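Local coordinates for protein cell-binding factor 2 (Campylobacter jejuni, PDB 3RFW) that probably catalyses the cis-trans isomerisation of peptidyl-prolyl bonds in proteins and is a SurA-like chaperone, at residues T14-F19 and A39-Y44; A111-K116 and A180-K185; H117-T122 and G199-L204. One frame throughout, in Å; residues are numbered along the deposited sequence.

Contact 1: residues T14-F19 and A39-Y44; sequences TEVSEF and ALIQQY
V16 and Y44 meet at the apolar centre of two helices that cross almost perpendicularly, their local axes 89° apart and 10.1 Å from each other at closest approach. The backbone of V16 brings its CA over one face of the tyrosine ring, toward the rim. The two methyls divide the work: CG2 lies 3.9 Å from CD1 of Y44, while CG1 of V16 turns to the neighbouring turn of helix 34-56, where it makes a loose contact, 4.4 Å from CG1 of I41, and approaches the backbone of L40. Beyond the segments, F29 and I11 also pack on V16, so the valine is buried from several directions.

F19, one turn further along helix 13-24, meets the tyrosine ring at its CD2 edge. Its CB sits 3.6 Å from CD2 of Y44, and the two rings form an offset edge-to-face pair in which the tyrosine presents its edge to the phenylalanine face, with centroids 5.5 Å apart. Because CG of Y44 is anti to its backbone N (chi1 177°), the ring reaches across the gap between the helices and carries its hydroxyl past V16 to E15.

There the apolar patch gives way to a polar edge. The Y44 hydroxyl OH donates to OE2 of E15 over 2.7 Å; OE2 receives the bond on its anti lone pair, the one away from OE1, and the carboxylate plane is turned 72° from the ring. OE1 of the same glutamate accepts the backbone N-H of S12, so both oxygens are engaged, one inside the contact and one just before helix 13-24. Y251 of the second subunit packs on I41 nearby. The whole is orthogonal helix-helix packing, sealed by a tyrosine-glutamate bond, in the N-terminal helical part of a SurA-like chaperone.

Contact 2: residues A111-K116 and A180-K185; sequences ARVQAK and AAFALK
F182 on A111 and V113 makes a largely apolar helix-on-sheet contact, with no hydrogen bond between the two segments. It belongs to the parvulin (PpiC-type) fold, a four-stranded antiparallel sheet with helices packed against it: strand 108-120 is an inner strand, and the last turn of helix 175-183 packs on one of its faces. The strand residues sort by face. V113 and A115 direct their side chains toward the helix, whereas R112 points away from it and makes a cation-pi contact with W167. Backbone hydrogen bonds between R112 and Q209 and between V113 and F168 hold strand 108-120 between its two neighbours in the sheet.

The helix supplies one large side chain and one small one. A181 adds a looser contact, its CB lying 4.4 Å from CG1 of V113, while its carbonyl oxygen faces the other methyl, CG2. Past A183 the chain leaves helical geometry at L184, whose side chain touches I203 of the adjacent strand 199-213. The F182 ring lies against A111 and V113. V113 has its CB over one face of that ring, with CG1, set between the backbone N and the carbonyl carbon (chi1 59°), 3.9 Å from CE1. A111 meets the far rim: its CB lies 3.6 Å from CE2, and its carbonyl O sits at the ring edge, 3.5 Å from CZ.

Contact 3: residues H117-T122 and G199-L204; sequences HILVAT and GYHVIL
The carbonyl oxygen of V202 is gripped twice by strand 117-120. The N-H of I118 donates to V202 O over 2.8 Å in the carbonyl plane. H117 CA adds a CA-H contact, 3.1 Å from V202 O. The return bond, from V202 N to the oxygen of I118, is also in plane, and that oxygen in turn receives the CA-H of H201. A second reciprocal pair joins V120 and Y200; here the bond from Y200 N runs nearly along the axis of the V120 carbonyl. Strands 117-120 and 199-204 are thus zipped antiparallel, I118-V202 and V120-Y200 being hydrogen-bonded pairs and H117-I203 and L119-H201 non-hydrogen-bonded ones.

These are the two central strands of the parvulin sheet, and the face carrying H117 and H201 bears the paired histidines familiar from this family of prolyl isomerases. Their rings meet rim to rim, planes 31° apart, with CD2 of H117 3.2 Å from ND1 of H201, an approach that is not a hydrogen bond. NE2 of H201 is hydrogen-bonded to OG1 of T196. F177 touches both rings. L119, its CG anti to the backbone N (chi1 171°), sends CD1 over the centre of the H201 ring, a CH-pi contact 4.0 Å from the centroid.

The reverse face carries I118, V120, V202 and the ring of Y200; I118 and V202 lie side by side, and I118 packs on F145 and L148 of helix 138-152. CB of Y200 lies 4.3 Å from CG2 of V120. The ring of Y200 reaches beyond V120, where strand 117-120 ends, and Y200 CD1 lies 3.4 Å from T122 C.

Contacts 2 and 3 belong to one domain and share strand 108-120, their centres about 15 Å apart; K116 N lies 2.7 Å from L204 O, a probable hydrogen bond linking them. Contact 1 stands apart, its centre about 63 Å from that of contact 2 and about 71 Å from that of contact 3, across the centre of the elongated chain. Contacts 1 and 3 are buried, contact 2 only partly so. Their chemistry follows their place: between helices, side chains do most of the work, aromatic and polar together; between helix and sheet, no hydrogen bond is made and the packing is largely apolar; between paired strands, backbone hydrogen bonds lead and the side chains furnish two different faces.

Contact 1: residues T14-F19 and A39-Y44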
loop_
_atom_site.group_PDB
_atom_site.type_symbol
_atom_site.label_atom_id
_atom_site.label_comp_id
_atom_site.label_asym_id
_atom_site.label_seq_id
_atom_site.Cartn_x
_atom_site.Cartn_y
_atom_site.Cartn_z
ATOM N N THR A 14 -25.759 21.798 18.579
ATOM C CA THR A 14 -25.253 20.733 19.429
ATOM C C THR A 14 -25.297 19.341 18.790
ATOM O O THR A 14 -24.322 18.571 18.876
ATOM C CB THR A 14 -26.093 20.653 20.738
ATOM O OG1 THR A 14 -26.349 21.975 21.240
ATOM C CG2 THR A 14 -25.357 19.848 21.798
ATOM N N GLU A 15 -26.469 18.948 18.300
ATOM C CA GLU A 15 -26.604 17.612 17.750
ATOM C C GLU A 15 -25.910 17.480 16.390
ATOM O O GLU A 15 -25.448 16.405 16.053
ATOM C CB GLU A 15 -28.070 17.172 17.676
ATOM C CG GLU A 15 -28.907 17.915 16.612
ATOM C CD GLU A 15 -30.408 17.713 16.813
ATOM O OE1 GLU A 15 -31.043 18.649 17.326
ATOM O OE2 GLU A 15 -30.946 16.626 16.477
ATOM N N VAL A 16 -25.893 18.555 15.598
ATOM C CA VAL A 16 -25.170 18.551 14.344
ATOM C C VAL A 16 -23.668 18.400 14.613
ATOM O O VAL A 16 -22.991 17.567 14.011
ATOM C CB VAL A 16 -25.407 19.836 13.573
ATOM C CG1 VAL A 16 -24.522 19.846 12.323
ATOM C CG2 VAL A 16 -26.943 19.962 13.182
ATOM N N SER A 17 -23.168 19.287 15.468
ATOM C CA SER A 17 -21.815 19.270 15.967
ATOM C C SER A 17 -21.371 17.907 16.519
ATOM O O SER A 17 -20.346 17.385 16.092
ATOM C CB SER A 17 -21.649 20.366 17.016
ATOM O OG SER A 17 -20.342 20.357 17.562
ATOM N N GLU A 18 -22.190 17.278 17.365
ATOM C CA GLU A 18 -21.853 15.959 17.887
ATOM C C GLU A 18 -21.849 14.893 16.814
ATOM O O GLU A 18 -21.019 13.964 16.849
ATOM C CB GLU A 18 -22.775 15.551 19.043
ATOM C CG GLU A 18 -22.766 16.559 20.191
ATOM C CD GLU A 18 -23.062 15.938 21.562
ATOM O OE1 GLU A 18 -22.092 15.439 22.189
ATOM O OE2 GLU A 18 -24.228 16.054 22.048
ATOM N N PHE A 19 -22.780 14.997 15.864
ATOM C CA PHE A 19 -22.800 14.021 14.769
ATOM C C PHE A 19 -21.496 14.094 13.949
ATOM O O PHE A 19 -21.011 13.074 13.497
ATOM C CB PHE A 19 -24.022 14.221 13.860
ATOM C CG PHE A 19 -24.133 13.210 12.752
ATOM C CD1 PHE A 19 -24.577 11.913 13.012
ATOM C CD2 PHE A 19 -23.813 13.559 11.439
ATOM C CE1 PHE A 19 -24.630 10.957 12.007
ATOM C CE2 PHE A 19 -23.981 12.649 10.405
ATOM C CZ PHE A 19 -24.362 11.323 10.684
ATOM N N ALA A 39 -24.043 23.097 4.656
ATOM C CA ALA A 39 -23.994 21.796 4.022
ATOM C C ALA A 39 -24.075 20.652 5.050
ATOM O O ALA A 39 -24.662 19.597 4.782
ATOM C CB ALA A 39 -22.750 21.673 3.211
ATOM N N LEU A 40 -23.517 20.878 6.232
ATOM C CA LEU A 40 -23.466 19.832 7.249
ATOM C C LEU A 40 -24.830 19.730 7.892
ATOM O O LEU A 40 -25.324 18.634 8.099
ATOM C CB LEU A 40 -22.391 20.119 8.310
ATOM C CG LEU A 40 -20.950 19.982 7.781
ATOM C CD1 LEU A 40 -19.995 20.298 8.895
ATOM C CD2 LEU A 40 -20.650 18.584 7.244
ATOM N N ILE A 41 -25.474 20.871 8.098
ATOM C CA ILE A 41 -26.859 20.872 8.553
ATOM C C ILE A 41 -27.820 20.126 7.610
ATOM O O ILE A 41 -28.593 19.280 8.063
ATOM C CB ILE A 41 -27.360 22.274 8.876
ATOM C CG1 ILE A 41 -26.442 22.932 9.908
ATOM C CG2 ILE A 41 -28.788 22.185 9.441
ATOM C CD1 ILE A 41 -26.723 24.408 10.134
ATOM N N GLN A 42 -27.684 20.351 6.304
ATOM C CA GLN A 42 -28.479 19.633 5.287
ATOM C C GLN A 42 -28.246 18.140 5.379
ATOM O O GLN A 42 -29.175 17.360 5.327
ATOM C CB GLN A 42 -28.076 20.045 3.855
ATOM C CG GLN A 42 -28.586 21.401 3.389
ATOM C CD GLN A 42 -28.455 21.564 1.871
ATOM O OE1 GLN A 42 -27.936 22.574 1.379
ATOM N NE2 GLN A 42 -28.866 20.530 1.127
ATOM N N GLN A 43 -26.981 17.758 5.315
ATOM C CA GLN A 43 -26.609 16.364 5.441
ATOM C C GLN A 43 -27.221 15.703 6.705
ATOM O O GLN A 43 -27.806 14.616 6.633
ATOM C CB GLN A 43 -25.096 16.254 5.445
ATOM C CG GLN A 43 -24.613 14.825 5.379
ATOM C CD GLN A 43 -23.151 14.717 4.949
ATOM O OE1 GLN A 43 -22.529 15.702 4.494
ATOM N NE2 GLN A 43 -22.598 13.513 5.076
ATOM N N TYR A 44 -27.200 16.426 7.819
ATOM C CA TYR A 44 -27.681 15.897 9.095
ATOM C C TYR A 44 -29.193 15.739 9.094
ATOM O O TYR A 44 -29.727 14.686 9.502
ATOM C CB TYR A 44 -27.240 16.802 10.263
ATOM C CG TYR A 44 -27.785 16.338 11.613
ATOM C CD1 TYR A 44 -29.020 16.789 12.078
ATOM C CD2 TYR A 44 -27.137 15.336 12.339
ATOM C CE1 TYR A 44 -29.608 16.258 13.220
ATOM C CE2 TYR A 44 -27.695 14.830 13.527
ATOM C CZ TYR A 44 -28.917 15.301 13.969
ATOM O OH TYR A 44 -29.450 14.831 15.161
#

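Contact 2: residues A111-K116 and A180-K185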
loop_
_atom_site.group_PDB
_atom_site.type_symbol
_atom_site.label_atom_id
_atom_site.label_comp_id
_atom_site.label_asym_id
_atom_site.label_seq_id
_atom_site.Cartn_x
_atom_site.Cartn_y
_atom_site.Cartn_z
ATOM N N ALA A 111 27.623 0.585 9.470
ATOM C CA ALA A 111 28.631 1.169 8.592
ATOM C C ALA A 111 28.277 0.812 7.157
ATOM O O ALA A 111 27.853 -0.309 6.881
ATOM C CB ALA A 111 30.002 0.637 8.951
ATOM N N ARG A 112 28.441 1.757 6.242
ATOM C CA ARG A 112 28.155 1.493 4.838
ATOM C C ARG A 112 29.365 1.846 3.975
ATOM O O ARG A 112 30.157 2.736 4.319
ATOM C CB ARG A 112 26.950 2.316 4.374
ATOM C CG ARG A 112 25.601 1.813 4.877
ATOM C CD ARG A 112 24.612 2.961 5.131
ATOM N NE ARG A 112 23.916 3.422 3.922
ATOM C CZ ARG A 112 23.908 4.687 3.498
ATOM N NH1 ARG A 112 24.591 5.614 4.158
ATOM N NH2 ARG A 112 23.224 5.030 2.410
ATOM N N VAL A 113 29.436 1.229 2.805
ATOM C CA VAL A 113 30.371 1.651 1.776
ATOM C C VAL A 113 29.661 1.865 0.440
ATOM O O VAL A 113 28.645 1.233 0.152
ATOM C CB VAL A 113 31.484 0.630 1.591
ATOM C CG1 VAL A 113 30.896 -0.707 1.207
ATOM C CG2 VAL A 113 32.451 1.105 0.511
ATOM N N GLN A 114 30.181 2.804 -0.344
ATOM C CA GLN A 114 29.745 3.006 -1.715
ATOM C C GLN A 114 30.886 2.632 -2.669
ATOM O O GLN A 114 31.925 3.288 -2.689
ATOM C CB GLN A 114 29.335 4.476 -1.910
ATOM C CG GLN A 114 28.660 4.776 -3.265
ATOM C CD GLN A 114 28.566 6.273 -3.591
ATOM O OE1 GLN A 114 29.400 7.076 -3.178
ATOM N NE2 GLN A 114 27.561 6.637 -4.378
ATOM N N ALA A 115 30.682 1.611 -3.497
ATOM C CA ALA A 115 31.787 1.065 -4.292
ATOM C C ALA A 115 31.366 0.660 -5.693
ATOM O O ALA A 115 30.179 0.408 -5.941
ATOM C CB ALA A 115 32.432 -0.112 -3.569
ATOM N N LYS A 116 32.335 0.605 -6.603
ATOM C CA LYS A 116 32.173 -0.100 -7.871
ATOM C C LYS A 116 33.043 -1.350 -7.891
ATOM O O LYS A 116 34.042 -1.414 -7.188
ATOM C CB LYS A 116 32.559 0.824 -9.045
ATOM C CG LYS A 116 31.556 1.971 -9.288
ATOM C CD LYS A 116 31.983 2.851 -10.443
ATOM C CE LYS A 116 31.405 4.255 -10.319
ATOM N NZ LYS A 116 31.908 5.127 -11.411
ATOM N N ALA A 180 37.293 -6.743 1.912
ATOM C CA ALA A 180 38.184 -5.861 1.167
ATOM C C ALA A 180 37.597 -4.452 1.001
ATOM O O ALA A 180 38.322 -3.457 1.106
ATOM C CB ALA A 180 38.563 -6.470 -0.178
ATOM N N ALA A 181 36.282 -4.365 0.797
ATOM C CA ALA A 181 35.654 -3.087 0.477
ATOM C C ALA A 181 35.591 -2.145 1.692
ATOM O O ALA A 181 35.786 -0.936 1.561
ATOM C CB ALA A 181 34.262 -3.295 -0.121
ATOM N N PHE A 182 35.363 -2.714 2.868
ATOM C CA PHE A 182 35.498 -1.964 4.121
ATOM C C PHE A 182 36.928 -1.570 4.491
ATOM O O PHE A 182 37.133 -0.553 5.157
ATOM C CB PHE A 182 34.797 -2.674 5.281
ATOM C CG PHE A 182 33.314 -2.436 5.314
ATOM C CD1 PHE A 182 32.480 -3.083 4.423
ATOM C CD2 PHE A 182 32.771 -1.456 6.127
ATOM C CE1 PHE A 182 31.113 -2.838 4.423
ATOM C CE2 PHE A 182 31.393 -1.218 6.148
ATOM C CZ PHE A 182 30.568 -1.920 5.305
ATOM N N ALA A 183 37.913 -2.353 4.056
ATOM C CA ALA A 183 39.294 -2.043 4.399
ATOM C C ALA A 183 39.872 -0.878 3.608
ATOM O O ALA A 183 40.739 -0.164 4.107
ATOM C CB ALA A 183 40.173 -3.260 4.278
ATOM N N LEU A 184 39.383 -0.661 2.391
ATOM C CA LEU A 184 39.967 0.334 1.505
ATOM C C LEU A 184 39.784 1.743 2.014
ATOM O O LEU A 184 38.801 2.049 2.691
ATOM C CB LEU A 184 39.362 0.246 0.097
ATOM C CG LEU A 184 39.668 -1.036 -0.689
ATOM C CD1 LEU A 184 38.602 -1.263 -1.747
ATOM C CD2 LEU A 184 41.064 -0.974 -1.315
ATOM N N LYS A 185 40.645 2.628 1.547
ATOM C CA LYS A 185 40.431 4.048 1.692
ATOM C C LYS A 185 39.574 4.577 0.543
ATOM O O LYS A 185 39.546 3.990 -0.534
ATOM C CB LYS A 185 41.782 4.768 1.761
ATOM C CG LYS A 185 42.590 4.405 3.025
ATOM C CD LYS A 185 43.979 3.866 2.663
#

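Contact 3: residues H117-T122 and G199-L204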
loop_
_atom_site.group_PDB
_atom_site.type_symbol
_atom_site.label_atom_id
_atom_site.label_comp_id
_atom_site.label_asym_id
_atom_site.label_seq_id
_atom_site.Cartn_x
_atom_site.Cartn_y
_atom_site.Cartn_z
ATOM N N HIS A 117 32.706 -2.312 -8.747
ATOM C CA HIS A 117 33.594 -3.449 -8.989
ATOM C C HIS A 117 33.691 -3.912 -10.450
ATOM O O HIS A 117 32.879 -3.518 -11.295
ATOM C CB HIS A 117 33.287 -4.610 -8.030
ATOM C CG HIS A 117 32.302 -5.604 -8.559
ATOM N ND1 HIS A 117 31.099 -5.237 -9.126
ATOM C CD2 HIS A 117 32.308 -6.960 -8.532
ATOM C CE1 HIS A 117 30.418 -6.323 -9.449
ATOM N NE2 HIS A 117 31.121 -7.381 -9.081
ATOM N N ILE A 118 34.752 -4.659 -10.749
ATOM C CA ILE A 118 34.914 -5.354 -12.032
ATOM C C ILE A 118 35.103 -6.838 -11.751
ATOM O O ILE A 118 35.917 -7.202 -10.926
ATOM C CB ILE A 118 36.169 -4.839 -12.781
ATOM C CG1 ILE A 118 35.963 -3.396 -13.234
ATOM C CG2 ILE A 118 36.513 -5.746 -13.949
ATOM C CD1 ILE A 118 37.202 -2.755 -13.796
ATOM N N LEU A 119 34.343 -7.697 -12.418
ATOM C CA LEU A 119 34.455 -9.131 -12.172
ATOM C C LEU A 119 35.013 -9.835 -13.402
ATOM O O LEU A 119 34.651 -9.513 -14.533
ATOM C CB LEU A 119 33.102 -9.732 -11.744
ATOM C CG LEU A 119 32.950 -11.263 -11.648
ATOM C CD1 LEU A 119 33.917 -11.845 -10.623
ATOM C CD2 LEU A 119 31.516 -11.650 -11.272
ATOM N N VAL A 120 35.936 -10.758 -13.176
ATOM C CA VAL A 120 36.542 -11.522 -14.242
ATOM C C VAL A 120 36.829 -12.907 -13.689
ATOM O O VAL A 120 36.733 -13.126 -12.478
ATOM C CB VAL A 120 37.871 -10.890 -14.706
ATOM C CG1 VAL A 120 37.623 -9.537 -15.391
ATOM C CG2 VAL A 120 38.844 -10.752 -13.525
ATOM N N ALA A 121 37.198 -13.833 -14.566
ATOM C CA ALA A 121 37.051 -15.248 -14.251
ATOM C C ALA A 121 38.368 -15.791 -13.726
ATOM O O ALA A 121 38.421 -16.874 -13.139
ATOM C CB ALA A 121 36.591 -16.035 -15.506
ATOM N N THR A 122 39.413 -14.991 -13.880
ATOM C CA THR A 122 40.780 -15.472 -13.796
ATOM C C THR A 122 41.640 -14.466 -13.017
ATOM O O THR A 122 41.524 -13.257 -13.214
ATOM C CB THR A 122 41.343 -15.674 -15.220
ATOM O OG1 THR A 122 41.292 -17.064 -15.570
ATOM C CG2 THR A 122 42.759 -15.158 -15.342
ATOM N N GLY A 199 34.287 -15.417 -8.694
ATOM C CA GLY A 199 35.546 -15.217 -9.408
ATOM C C GLY A 199 36.442 -14.193 -8.734
ATOM O O GLY A 199 36.474 -14.117 -7.509
ATOM N N TYR A 200 37.136 -13.388 -9.545
ATOM C CA TYR A 200 38.152 -12.431 -9.076
ATOM C C TYR A 200 37.693 -10.991 -9.319
ATOM O O TYR A 200 37.415 -10.617 -10.463
ATOM C CB TYR A 200 39.494 -12.676 -9.788
ATOM C CG TYR A 200 40.159 -13.987 -9.412
ATOM C CD1 TYR A 200 39.934 -15.152 -10.150
ATOM C CD2 TYR A 200 40.940 -14.083 -8.270
ATOM C CE1 TYR A 200 40.504 -16.369 -9.768
ATOM C CE2 TYR A 200 41.505 -15.293 -7.882
ATOM C CZ TYR A 200 41.276 -16.428 -8.625
ATOM O OH TYR A 200 41.850 -17.604 -8.220
ATOM N N HIS A 201 37.617 -10.183 -8.252
ATOM C CA HIS A 201 37.114 -8.808 -8.367
ATOM C C HIS A 201 38.206 -7.765 -8.213
ATOM O O HIS A 201 39.098 -7.909 -7.392
ATOM C CB HIS A 201 36.033 -8.509 -7.334
ATOM C CG HIS A 201 35.096 -9.643 -7.080
ATOM N ND1 HIS A 201 33.726 -9.485 -7.084
ATOM C CD2 HIS A 201 35.325 -10.939 -6.765
ATOM C CE1 HIS A 201 33.153 -10.628 -6.753
ATOM N NE2 HIS A 201 34.101 -11.526 -6.555
ATOM N N VAL A 202 38.054 -6.661 -8.932
ATOM C CA VAL A 202 38.685 -5.411 -8.562
ATOM C C VAL A 202 37.634 -4.416 -8.061
ATOM O O VAL A 202 36.651 -4.126 -8.755
ATOM C CB VAL A 202 39.454 -4.801 -9.764
ATOM C CG1 VAL A 202 40.214 -3.547 -9.342
ATOM C CG2 VAL A 202 40.405 -5.854 -10.387
ATOM N N ILE A 203 37.886 -3.839 -6.889
ATOM C CA ILE A 203 36.927 -2.944 -6.232
ATOM C C ILE A 203 37.472 -1.516 -6.200
ATOM O O ILE A 203 38.660 -1.298 -5.900
ATOM C CB ILE A 203 36.679 -3.395 -4.807
ATOM C CG1 ILE A 203 36.345 -4.892 -4.777
ATOM C CG2 ILE A 203 35.592 -2.549 -4.151
ATOM C CD1 ILE A 203 35.864 -5.368 -3.429
ATOM N N LEU A 204 36.639 -0.560 -6.600
ATOM C CA LEU A 204 36.930 0.849 -6.355
ATOM C C LEU A 204 35.946 1.429 -5.329
ATOM O O LEU A 204 34.738 1.414 -5.558
ATOM C CB LEU A 204 36.859 1.653 -7.651
ATOM C CG LEU A 204 36.870 3.164 -7.473
ATOM C CD1 LEU A 204 38.216 3.651 -6.905
ATOM C CD2 LEU A 204 36.549 3.844 -8.780
#